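Local coordinates for protein Ara h 8 allergen isoform (Arachis hypogaea, PDB 6V8L) that belongs to the Bet v 1 family of pathogenesis-related plant defence proteins and may bind abscisic acid and inhibit protein phosphatases, as some members of its superfamily do, at residues 52-57 and 69-74. Residues are numbered along the deposited sequence; the frame is centred on the assembly and turned at random.
Sequences TVKKVT and HKIDAI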
ATOM      1  N   THR A  52      -3.271  13.214  -3.786  1.00 83.67           N
ATOM      2  CA  THR A  52      -2.324  13.393  -2.686  1.00 84.45           C
ATOM      3  C   THR A  52      -1.026  12.654  -3.013  1.00 79.93           C
ATOM      4  O   THR A  52      -1.072  11.510  -3.454  1.00 71.07           O
ATOM      5  CB  THR A  52      -2.914  12.891  -1.360  1.00 83.10           C
ATOM      6  OG1 THR A  52      -4.013  13.741  -1.028  1.00 90.18           O
ATOM      7  CG2 THR A  52      -1.914  12.868  -0.220  1.00 83.90           C
ATOM      8  N   VAL A  53       0.118  13.303  -2.765  1.00 83.27           N
ATOM      9  CA  VAL A  53       1.411  12.655  -2.942  1.00 80.91           C
ATOM     10  C   VAL A  53       2.167  12.623  -1.610  1.00 85.01           C
ATOM     11  O   VAL A  53       2.307  13.655  -0.922  1.00 92.81           O
ATOM     12  CB  VAL A  53       2.267  13.325  -4.034  1.00 82.60           C
ATOM     13  CG1 VAL A  53       3.588  12.592  -4.225  1.00 79.37           C
ATOM     14  CG2 VAL A  53       1.517  13.428  -5.354  1.00 80.32           C
ATOM     15  N   LYS A  54       2.685  11.439  -1.291  1.00 80.87           N
ATOM     16  CA  LYS A  54       3.432  11.202  -0.074  1.00 84.56           C
ATOM     17  C   LYS A  54       4.850  10.738  -0.433  1.00 81.39           C
ATOM     18  O   LYS A  54       5.068   9.981  -1.368  1.00 77.42           O
ATOM     19  CB  LYS A  54       2.766  10.142   0.817  1.00 83.36           C
ATOM     20  CG  LYS A  54       1.259  10.262   1.032  1.00 86.38           C
ATOM     21  CD  LYS A  54       0.688   9.058   1.771  1.00 86.48           C
ATOM     22  CE  LYS A  54      -0.788   8.801   1.525  1.00 87.37           C
ATOM     23  NZ  LYS A  54      -1.236   7.537   2.167  1.00 82.95           N
ATOM     24  N   LYS A  55       5.810  11.197   0.357  1.00 85.97           N
ATOM     25  CA  LYS A  55       7.191  10.793   0.255  1.00 84.64           C
ATOM     26  C   LYS A  55       7.447   9.822   1.401  1.00 82.26           C
ATOM     27  O   LYS A  55       7.286  10.179   2.565  1.00 83.30           O
ATOM     28  CB  LYS A  55       8.119  12.016   0.349  1.00 91.18           C
ATOM     29  N   VAL A  56       7.829   8.592   1.067  1.00 75.95           N
ATOM     30  CA  VAL A  56       8.023   7.560   2.080  1.00 75.80           C
ATOM     31  C   VAL A  56       9.522   7.273   2.174  1.00 79.53           C
ATOM     32  O   VAL A  56      10.110   6.770   1.216  1.00 77.20           O
ATOM     33  CB  VAL A  56       7.224   6.296   1.733  1.00 67.95           C
ATOM     34  CG1 VAL A  56       7.457   5.192   2.747  1.00 67.97           C
ATOM     35  CG2 VAL A  56       5.741   6.605   1.565  1.00 64.92           C
ATOM     36  N   THR A  57      10.126   7.666   3.302  1.00 86.16           N
ATOM     37  CA  THR A  57      11.559   7.605   3.483  1.00 90.83           C
ATOM     38  C   THR A  57      11.883   6.377   4.343  1.00 92.30           C
ATOM     39  O   THR A  57      11.238   6.144   5.385  1.00 94.03           O
ATOM     40  CB  THR A  57      12.084   8.919   4.081  1.00 99.14           C
ATOM     41  OG1 THR A  57      11.590  10.039   3.346  1.00 96.13           O
ATOM     42  CG2 THR A  57      13.591   8.941   4.148  1.00106.33           C
ATOM     43  N   HIS A  69       4.310   7.926  -3.156  1.00 63.12           N
ATOM     44  CA  HIS A  69       2.985   7.258  -3.149  1.00 60.29           C
ATOM     45  C   HIS A  69       1.943   8.287  -3.583  1.00 61.57           C
ATOM     46  O   HIS A  69       1.854   9.335  -2.937  1.00 67.80           O
ATOM     47  CB  HIS A  69       2.584   6.859  -1.724  1.00 62.19           C
ATOM     48  CG  HIS A  69       3.171   5.596  -1.193  1.00 60.12           C
ATOM     49  ND1 HIS A  69       2.477   4.783  -0.322  1.00 57.33           N
ATOM     50  CD2 HIS A  69       4.376   5.017  -1.373  1.00 61.95           C
ATOM     51  CE1 HIS A  69       3.228   3.754   0.006  1.00 58.63           C
ATOM     52  NE2 HIS A  69       4.395   3.872  -0.627  1.00 60.12           N
ATOM     53  N   LYS A  70       1.172   7.983  -4.620  1.00 59.16           N
ATOM     54  CA  LYS A  70       0.129   8.860  -5.063  1.00 63.95           C
ATOM     55  C   LYS A  70      -1.216   8.181  -4.852  1.00 59.96           C
ATOM     56  O   LYS A  70      -1.389   7.029  -5.257  1.00 55.82           O
ATOM     57  CB  LYS A  70       0.347   9.220  -6.544  1.00 66.55           C
ATOM     58  CG  LYS A  70      -0.695  10.156  -7.141  1.00 73.03           C
ATOM     59  CD  LYS A  70      -0.118  11.129  -8.189  1.00 76.98           C
ATOM     60  CE  LYS A  70      -1.159  11.689  -9.137  1.00 82.09           C
ATOM     61  NZ  LYS A  70      -1.617  10.657 -10.102  1.00 80.67           N
ATOM     62  N   ILE A  71      -2.170   8.897  -4.241  1.00 60.98           N
ATOM     63  CA  ILE A  71      -3.512   8.366  -4.028  1.00 59.84           C
ATOM     64  C   ILE A  71      -4.274   8.448  -5.342  1.00 61.01           C
ATOM     65  O   ILE A  71      -4.420   9.563  -5.890  1.00 64.41           O
ATOM     66  CB  ILE A  71      -4.265   9.084  -2.883  1.00 64.15           C
ATOM     67  CG1 ILE A  71      -3.455   9.024  -1.586  1.00 64.93           C
ATOM     68  CG2 ILE A  71      -5.670   8.501  -2.721  1.00 63.16           C
ATOM     69  CD1 ILE A  71      -4.195   9.589  -0.359  1.00 68.56           C
ATOM     70  N   ASP A  72      -4.720   7.278  -5.839  1.00 62.71           N
ATOM     71  CA  ASP A  72      -5.532   7.164  -7.068  1.00 64.52           C
ATOM     72  C   ASP A  72      -7.021   7.181  -6.741  1.00 69.56           C
ATOM     73  O   ASP A  72      -7.795   7.753  -7.489  1.00 72.38           O
ATOM     74  CB  ASP A  72      -5.190   5.895  -7.851  1.00 60.38           C
ATOM     75  CG  ASP A  72      -3.741   5.901  -8.284  1.00 59.03           C
ATOM     76  OD1 ASP A  72      -3.311   6.920  -8.882  1.00 59.20           O
ATOM     77  OD2 ASP A  72      -3.028   4.913  -7.949  1.00 52.80           O
ATOM     78  N   ALA A  73      -7.419   6.505  -5.664  1.00 67.35           N
ATOM     79  CA  ALA A  73      -8.814   6.540  -5.222  1.00 70.34           C
ATOM     80  C   ALA A  73      -8.857   6.239  -3.723  1.00 70.17           C
ATOM     81  O   ALA A  73      -8.015   5.481  -3.194  1.00 64.59           O
ATOM     82  CB  ALA A  73      -9.653   5.560  -6.012  1.00 69.01           C
ATOM     83  N   ILE A  74      -9.832   6.848  -3.044  1.00 73.35           N
ATOM     84  CA  ILE A  74     -10.044   6.607  -1.636  1.00 73.28           C
ATOM     85  C   ILE A  74     -11.544   6.701  -1.366  1.00 79.92           C
ATOM     86  O   ILE A  74     -12.195   7.707  -1.724  1.00 79.71           O
ATOM     87  CB  ILE A  74      -9.194   7.574  -0.779  1.00 75.64           C
ATOM     88  CG1 ILE A  74      -9.319   7.251   0.706  1.00 76.53           C
ATOM     89  CG2 ILE A  74      -9.525   9.037  -1.061  1.00 86.15           C
ATOM     90  CD1 ILE A  74      -8.129   7.699   1.524  1.00 77.44           C
TER
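Strands 53-57 and 66-75 form a beta hairpin in the curved antiparallel sheet of the Bet v 1 fold, and K54 faces H69 across it as a hydrogen-bonded pair. K54 N bonds to H69 O and H69 N to K54 O, each at 2.8 Å. V53 and K70 make the next, non-hydrogen-bonded pair. Beyond it I71 N bonds to T52 O at 2.9 Å. These three backbone bonds hold the two strands together.

On the face with K54 and H69, V56 lays one methyl over the imidazole. Its CG2 is 3.8 Å from the H69 ring centroid, a CH-pi contact shifted toward CD2. With CG turned beside its own backbone N (chi1 -81°), the H69 ring presents one face to the V56 methyl. The ring of Y83 also meets H69, with the planes nearly parallel. K54 runs extended beyond CG and crosses I71, with CE 4.0 Å from I71 CD1. Its NZ continues to a salt bridge with D28 and a hydrogen bond to Y81 OH. I71 CD1 also touches T52 CB at 3.7 Å, the two side chains lying alongside each other. On the other face, V53 CG2 meets K70 CD at 4.0 Å.

The buried lysine thus packs its aliphatic chain on isoleucine while D28 and Y81 satisfy its ammonium. That ammonium lies 5.3 Å from H69 ND1, without contact, and may slightly disfavour a protonated imidazole, though the D28 carboxylate probably offsets much of that effect.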